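Local coordinates for protein mevalonate kinase, putative (Leishmania major, PDB 2HFS) that probably phosphorylates (R)-mevalonate with ATP to give (R)-5-phosphomevalonate, an early step of isoprenoid and sterol biosynthesis, at residues K21-F29 / K282-V293. Residues are numbered along the deposited sequence; the frame is centred on the assembly and turned at random.
Sequences KVILFGEHF and KLSGTGRGGIAV
The His-28 imidazole meets the carbonyl of Thr-286 at its edge: NE2 donates to Thr-286 O at 2.7 Å, with the acceptor only 9° from the ring plane. NE2 lies above the carbonyl plane, off its lone pairs. Thr-286 belongs to the turn Gly-285 to Gly-290, which links two antiparallel strands and is consistent with the glycine-rich motif of the C-terminal half of GHMP kinases. Val-204 and Val-208 of helix 201-214 also touch the His-28 side chain. The Glu-27 carboxylate, also flat, takes Gly-285 N on the anti lone pair of OE1 (2.8 Å, N-H...O 168°) and Lys-282 NZ on the syn side of OE2 but tilted out of the carboxylate plane, 2.7 Å away in a salt bridge. These bonds tie the loop that follows strand 17-25, in the sheet of the N-terminal half, to that turn.

Bent at chi3 and chi4, the Lys-282 chain curls to bring NZ to Leu-24 O and to its own neighbour, Leu-283 O, donating to each at 3.0 Å. This buried ammonium therefore has two carbonyls besides the carboxylate, which would probably favour its charged form. Among the strand's apolar side chains, Val-22 CG2 and Leu-24 CD2 pack on Val-293 CG2, and Val-22 CG1 also meets Ile-291 CD1. Ile-23 reaches the turn itself, its CD1 lying 3.6 Å from Gly-285 CA. Its backbone N donates at 3.0 Å to Ser-284 OG, which also shares a hydrogen bond of 2.9 Å with a water oxygen.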
loop_
_atom_site.group_PDB
_atom_site.type_symbol
_atom_site.label_atom_id
_atom_site.label_comp_id
_atom_site.label_asym_id
_atom_site.label_seq_id
_atom_site.Cartn_x
_atom_site.Cartn_y
_atom_site.Cartn_z
ATOM N N LYS A 21 -0.922 2.458 -1.312
ATOM C CA LYS A 21 -0.927 1.139 -1.950
ATOM C C LYS A 21 -2.139 0.310 -1.552
ATOM O O LYS A 21 -2.487 0.247 -0.375
ATOM C CB LYS A 21 0.330 0.347 -1.537
ATOM C CG LYS A 21 0.316 -1.110 -2.040
ATOM C CD LYS A 21 0.658 -2.132 -0.953
ATOM C CE LYS A 21 -0.268 -2.064 0.270
ATOM N NZ LYS A 21 -0.032 -3.186 1.218
ATOM N N VAL A 22 -2.754 -0.356 -2.528
ATOM C CA VAL A 22 -3.715 -1.422 -2.223
ATOM C C VAL A 22 -3.359 -2.675 -3.033
ATOM O O VAL A 22 -2.852 -2.574 -4.136
ATOM C CB VAL A 22 -5.217 -1.035 -2.484
ATOM C CG1 VAL A 22 -5.572 0.299 -1.825
ATOM C CG2 VAL A 22 -5.544 -0.990 -3.965
ATOM N N ILE A 23 -3.621 -3.847 -2.482
ATOM C CA ILE A 23 -3.460 -5.061 -3.264
ATOM C C ILE A 23 -4.783 -5.405 -3.932
ATOM O O ILE A 23 -5.790 -5.663 -3.255
ATOM C CB ILE A 23 -2.944 -6.213 -2.394
ATOM C CG1 ILE A 23 -1.620 -5.837 -1.743
ATOM C CG2 ILE A 23 -2.747 -7.448 -3.256
ATOM C CD1 ILE A 23 -1.324 -6.599 -0.486
ATOM N N LEU A 24 -4.793 -5.376 -5.263
ATOM C CA LEU A 24 -5.993 -5.691 -6.011
ATOM C C LEU A 24 -6.199 -7.191 -6.107
ATOM O O LEU A 24 -7.308 -7.679 -5.896
ATOM C CB LEU A 24 -5.961 -5.063 -7.403
ATOM C CG LEU A 24 -6.080 -3.541 -7.448
ATOM C CD1 LEU A 24 -6.260 -3.150 -8.893
ATOM C CD2 LEU A 24 -7.253 -3.050 -6.587
ATOM N N PHE A 25 -5.122 -7.908 -6.411
ATOM C CA PHE A 25 -5.139 -9.375 -6.466
ATOM C C PHE A 25 -3.938 -10.016 -5.818
ATOM O O PHE A 25 -2.821 -9.545 -5.974
ATOM C CB PHE A 25 -5.180 -9.865 -7.915
ATOM C CG PHE A 25 -6.473 -9.550 -8.627
ATOM C CD1 PHE A 25 -7.510 -10.488 -8.652
ATOM C CD2 PHE A 25 -6.654 -8.333 -9.264
ATOM C CE1 PHE A 25 -8.693 -10.216 -9.286
ATOM C CE2 PHE A 25 -7.859 -8.052 -9.921
ATOM C CZ PHE A 25 -8.883 -8.996 -9.924
ATOM N N GLY A 26 -4.181 -11.085 -5.066
ATOM C CA GLY A 26 -3.160 -12.082 -4.809
ATOM C C GLY A 26 -2.382 -12.000 -3.505
ATOM O O GLY A 26 -1.355 -12.631 -3.372
ATOM N N GLU A 27 -2.881 -11.234 -2.541
ATOM C CA GLU A 27 -2.386 -11.336 -1.168
ATOM C C GLU A 27 -2.400 -12.798 -0.705
ATOM O O GLU A 27 -3.332 -13.564 -1.017
ATOM C CB GLU A 27 -3.219 -10.515 -0.194
ATOM C CG GLU A 27 -4.713 -10.758 -0.278
ATOM C CD GLU A 27 -5.362 -9.851 -1.315
ATOM O OE1 GLU A 27 -5.467 -8.625 -1.047
ATOM O OE2 GLU A 27 -5.726 -10.342 -2.409
ATOM N N HIS A 28 -1.377 -13.171 0.054
ATOM C CA HIS A 28 -1.221 -14.549 0.555
ATOM C C HIS A 28 -0.780 -15.596 -0.464
ATOM O O HIS A 28 0.167 -16.352 -0.212
ATOM C CB HIS A 28 -2.463 -14.993 1.348
ATOM C CG HIS A 28 -2.628 -14.241 2.626
ATOM N ND1 HIS A 28 -1.829 -14.473 3.724
ATOM C CD2 HIS A 28 -3.454 -13.225 2.965
ATOM C CE1 HIS A 28 -2.165 -13.641 4.693
ATOM N NE2 HIS A 28 -3.138 -12.859 4.252
ATOM N N PHE A 29 -1.437 -15.642 -1.620
ATOM C CA PHE A 29 -1.067 -16.619 -2.656
ATOM C C PHE A 29 0.284 -16.308 -3.300
ATOM O O PHE A 29 1.012 -17.217 -3.751
ATOM C CB PHE A 29 -2.167 -16.709 -3.708
ATOM C CG PHE A 29 -3.459 -17.269 -3.170
ATOM C CD1 PHE A 29 -4.563 -16.448 -2.968
ATOM C CD2 PHE A 29 -3.560 -18.621 -2.832
ATOM C CE1 PHE A 29 -5.757 -16.968 -2.453
ATOM C CE2 PHE A 29 -4.763 -19.155 -2.336
ATOM C CZ PHE A 29 -5.859 -18.314 -2.136
ATOM N N LYS A 282 -13.385 -6.769 -2.135
ATOM C CA LYS A 282 -12.658 -7.853 -1.492
ATOM C C LYS A 282 -11.777 -7.275 -0.415
ATOM O O LYS A 282 -11.436 -6.089 -0.447
ATOM C CB LYS A 282 -11.790 -8.614 -2.513
ATOM C CG LYS A 282 -10.774 -7.718 -3.268
ATOM C CD LYS A 282 -9.933 -8.520 -4.270
ATOM C CE LYS A 282 -8.852 -9.397 -3.602
ATOM N NZ LYS A 282 -7.723 -8.573 -3.072
ATOM N N LEU A 283 -11.361 -8.125 0.503
ATOM C CA LEU A 283 -10.330 -7.735 1.454
ATOM C C LEU A 283 -9.060 -7.407 0.678
ATOM O O LEU A 283 -8.846 -7.926 -0.410
ATOM C CB LEU A 283 -10.043 -8.839 2.463
ATOM C CG LEU A 283 -9.431 -10.182 2.075
ATOM C CD1 LEU A 283 -7.872 -10.212 1.933
ATOM C CD2 LEU A 283 -9.873 -11.158 3.191
ATOM N N SER A 284 -8.222 -6.551 1.245
ATOM C CA SER A 284 -6.975 -6.162 0.580
ATOM C C SER A 284 -5.830 -6.293 1.563
ATOM O O SER A 284 -5.798 -5.581 2.562
ATOM C CB SER A 284 -7.054 -4.719 0.077
ATOM O OG SER A 284 -5.817 -4.332 -0.502
ATOM N N GLY A 285 -4.898 -7.197 1.279
ATOM C CA GLY A 285 -3.703 -7.320 2.103
ATOM C C GLY A 285 -3.810 -8.476 3.068
ATOM O O GLY A 285 -4.263 -9.555 2.702
ATOM N N THR A 286 -3.405 -8.232 4.313
ATOM C CA THR A 286 -3.263 -9.298 5.316
ATOM C C THR A 286 -4.587 -9.988 5.626
ATOM O O THR A 286 -4.621 -11.192 5.828
ATOM C CB THR A 286 -2.629 -8.731 6.605
ATOM O OG1 THR A 286 -1.295 -8.317 6.319
ATOM C CG2 THR A 286 -2.468 -9.808 7.699
ATOM N N GLY A 287 -5.663 -9.213 5.652
ATOM C CA GLY A 287 -6.976 -9.715 6.038
ATOM C C GLY A 287 -7.107 -9.812 7.542
ATOM O O GLY A 287 -6.215 -9.371 8.289
ATOM N N ARG A 288 -8.216 -10.413 7.989
ATOM C CA ARG A 288 -8.548 -10.577 9.420
ATOM C C ARG A 288 -8.547 -9.217 10.125
ATOM O O ARG A 288 -8.099 -9.085 11.269
ATOM C CB ARG A 288 -7.590 -11.557 10.121
ATOM C CG ARG A 288 -7.458 -12.932 9.449
ATOM C CD ARG A 288 -6.675 -13.930 10.301
ATOM N NE ARG A 288 -6.805 -15.305 9.826
ATOM C CZ ARG A 288 -5.974 -16.295 10.163
ATOM N NH1 ARG A 288 -4.950 -16.059 10.979
ATOM N NH2 ARG A 288 -6.165 -17.524 9.687
ATOM N N GLY A 289 -9.021 -8.201 9.412
ATOM C CA GLY A 289 -8.894 -6.816 9.850
ATOM C C GLY A 289 -8.391 -5.981 8.691
ATOM O O GLY A 289 -8.525 -6.366 7.526
ATOM N N GLY A 290 -7.780 -4.847 8.991
ATOM C CA GLY A 290 -7.167 -4.040 7.943
ATOM C C GLY A 290 -8.215 -3.437 7.014
ATOM O O GLY A 290 -9.273 -3.003 7.473
ATOM N N ILE A 291 -7.932 -3.465 5.713
ATOM C CA ILE A 291 -8.741 -2.780 4.708
ATOM C C ILE A 291 -9.399 -3.734 3.714
ATOM O O ILE A 291 -8.917 -4.874 3.491
ATOM C CB ILE A 291 -7.911 -1.707 3.894
ATOM C CG1 ILE A 291 -6.650 -2.316 3.238
ATOM C CG2 ILE A 291 -7.565 -0.504 4.775
ATOM C CD1 ILE A 291 -6.208 -1.572 1.945
ATOM N N ALA A 292 -10.493 -3.239 3.132
ATOM C CA ALA A 292 -11.104 -3.824 1.953
ATOM C C ALA A 292 -11.083 -2.780 0.860
ATOM O O ALA A 292 -10.931 -1.586 1.134
ATOM C CB ALA A 292 -12.538 -4.263 2.229
ATOM N N VAL A 293 -11.228 -3.246 -0.382
ATOM C CA VAL A 293 -11.232 -2.374 -1.543
ATOM C C VAL A 293 -12.423 -2.724 -2.437
ATOM O O VAL A 293 -12.724 -3.902 -2.640
ATOM C CB VAL A 293 -9.895 -2.472 -2.329
ATOM C CG1 VAL A 293 -9.579 -3.930 -2.779
ATOM C CG2 VAL A 293 -9.925 -1.560 -3.507
HETATM O O HOH W 1 -3.344 -3.649 0.940
#